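Local coordinates for CurK, CurL fusion protein (Moorea producens 3L, PDB 4MYZ) that joins docking domains from the polyketide synthase modules CurK and CurL, which probably mediate module-to-module recognition in curacin A biosynthesis, in one engineered chain, at residues B[20-25]-B[58-63]. Numbering follows the deposited sequence.
Sequences ASVLQE and QRALIA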
loop_
_atom_site.group_PDB
_atom_site.type_symbol
_atom_site.label_atom_id
_atom_site.label_comp_id
_atom_site.label_asym_id
_atom_site.label_seq_id
_atom_site.Cartn_x
_atom_site.Cartn_y
_atom_site.Cartn_z
ATOM N N ALA B 20 8.838 6.172 6.007
ATOM C CA ALA B 20 8.668 5.667 7.359
ATOM C C ALA B 20 7.204 5.499 7.720
ATOM O O ALA B 20 6.825 4.500 8.333
ATOM C CB ALA B 20 9.334 6.570 8.356
ATOM N N SER B 21 6.382 6.473 7.331
ATOM C CA SER B 21 4.968 6.429 7.640
ATOM C C SER B 21 4.273 5.271 6.904
ATOM O O SER B 21 3.393 4.608 7.466
ATOM C CB SER B 21 4.304 7.740 7.265
ATOM O OG SER B 21 4.740 8.801 8.116
ATOM N N VAL B 22 4.642 5.050 5.644
ATOM C CA VAL B 22 4.138 3.919 4.889
ATOM C C VAL B 22 4.488 2.613 5.619
ATOM O O VAL B 22 3.659 1.720 5.769
ATOM C CB VAL B 22 4.680 3.971 3.457
ATOM C CG1 VAL B 22 4.542 2.633 2.745
ATOM C CG2 VAL B 22 3.959 5.069 2.706
ATOM N N LEU B 23 5.732 2.480 6.039
ATOM C CA LEU B 23 6.156 1.253 6.717
ATOM C C LEU B 23 5.386 1.025 8.020
ATOM O O LEU B 23 4.977 -0.094 8.341
ATOM C CB LEU B 23 7.661 1.242 6.956
ATOM C CG LEU B 23 8.497 1.160 5.700
ATOM C CD1 LEU B 23 9.966 1.415 6.003
ATOM C CD2 LEU B 23 8.378 -0.206 5.052
ATOM N N GLN B 24 5.171 2.099 8.771
ATOM C CA GLN B 24 4.375 1.991 9.988
ATOM C C GLN B 24 2.949 1.528 9.687
ATOM O O GLN B 24 2.361 0.723 10.419
ATOM C CB GLN B 24 4.330 3.332 10.712
ATOM C CG GLN B 24 5.642 3.798 11.340
ATOM C CD GLN B 24 5.608 5.310 11.605
ATOM O OE1 GLN B 24 4.535 5.911 11.702
ATOM N NE2 GLN B 24 6.773 5.933 11.668
ATOM N N GLU B 25 2.355 2.040 8.618
ATOM C CA GLU B 25 1.021 1.596 8.267
ATOM C C GLU B 25 0.999 0.141 7.828
ATOM O O GLU B 25 0.061 -0.576 8.165
ATOM C CB GLU B 25 0.399 2.471 7.189
ATOM C CG GLU B 25 -1.103 2.528 7.262
ATOM C CD GLU B 25 -1.627 3.222 8.525
ATOM O OE1 GLU B 25 -2.720 2.863 8.944
ATOM O OE2 GLU B 25 -0.964 4.142 9.066
ATOM N N GLN B 58 7.893 -0.884 -2.685
ATOM C CA GLN B 58 7.762 -2.320 -2.975
ATOM C C GLN B 58 6.938 -2.996 -1.899
ATOM O O GLN B 58 6.051 -3.816 -2.203
ATOM C CB GLN B 58 9.135 -2.981 -3.084
ATOM C CG GLN B 58 9.842 -2.643 -4.405
ATOM C CD GLN B 58 11.296 -3.070 -4.436
ATOM O OE1 GLN B 58 11.994 -3.059 -3.441
ATOM N NE2 GLN B 58 11.788 -3.326 -5.656
ATOM N N ARG B 59 7.263 -2.716 -0.632
ATOM C CA ARG B 59 6.460 -3.280 0.443
ATOM C C ARG B 59 5.001 -2.824 0.378
ATOM O O ARG B 59 4.089 -3.580 0.708
ATOM C CB ARG B 59 7.055 -2.992 1.812
ATOM C CG ARG B 59 8.391 -3.627 2.081
ATOM C CD ARG B 59 8.614 -3.655 3.575
ATOM N NE ARG B 59 9.894 -4.209 4.002
ATOM C CZ ARG B 59 10.138 -5.492 4.193
ATOM N NH1 ARG B 59 9.226 -6.411 3.923
ATOM N NH2 ARG B 59 11.323 -5.855 4.680
ATOM N N ALA B 60 4.783 -1.583 -0.043
ATOM C CA ALA B 60 3.421 -1.051 -0.175
ATOM C C ALA B 60 2.655 -1.829 -1.203
ATOM O O ALA B 60 1.480 -2.106 -0.981
ATOM C CB ALA B 60 3.416 0.407 -0.514
ATOM N N LEU B 61 3.258 -2.174 -2.335
ATOM C CA LEU B 61 2.549 -2.956 -3.345
ATOM C C LEU B 61 2.097 -4.293 -2.758
ATOM O O LEU B 61 0.975 -4.721 -2.959
ATOM C CB LEU B 61 3.437 -3.164 -4.575
ATOM C CG LEU B 61 2.814 -4.014 -5.681
ATOM C CD1 LEU B 61 1.476 -3.455 -6.110
ATOM C CD2 LEU B 61 3.796 -4.154 -6.834
ATOM N N ILE B 62 3.020 -4.962 -2.064
ATOM C CA ILE B 62 2.684 -6.279 -1.468
ATOM C C ILE B 62 1.522 -6.116 -0.470
ATOM O O ILE B 62 0.567 -6.903 -0.492
ATOM C CB ILE B 62 3.926 -6.895 -0.812
ATOM C CG1 ILE B 62 4.944 -7.276 -1.885
ATOM C CG2 ILE B 62 3.567 -8.092 0.033
ATOM C CD1 ILE B 62 6.317 -7.577 -1.356
ATOM N N ALA B 63 1.587 -5.092 0.370
ATOM C CA ALA B 63 0.584 -4.887 1.405
ATOM C C ALA B 63 -0.763 -4.527 0.797
ATOM O O ALA B 63 -1.809 -4.983 1.308
ATOM C CB ALA B 63 1.047 -3.785 2.341
#
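The guanidinium of Arg59 has Leu23 CD2 at an oblique position, over neither a face nor an edge. Leu23 belongs to helix 15-32 of the CurK docking domain and Arg59 to helix 56-71 of the CurL docking domain; their helix-helix packing lies in a class 2 docking domain complex, a two-subunit helical assembly in which the CurK and CurL parts are fused by design. The two segments run in broadly the same direction, and Val22 and Ala60 bring their CA atoms to 7.1 Å. At the exposed margin the aliphatic part of Arg59 does the touching: Leu23 CD2 lies 3.8 Å from Arg59 CD. The arginine chain is extended from CG to NE, then chi4 of -86° turns the guanidinium out of the line of the chain. Arg59 also rests on Leu54 and Ile26. The buried touch between Val22 and Ala60 is apolar, and Val22 also packs on Leu61 of the second subunit; one turn on, Glu25 OE1 forms a salt bridge with Arg68 NH1 of that subunit. Val22 meets Ala60 through one branch: with CG1 anti to the backbone N (chi1 163°), this methyl reaches across the helix interface and stops 4.1 Å from Ala60 CB.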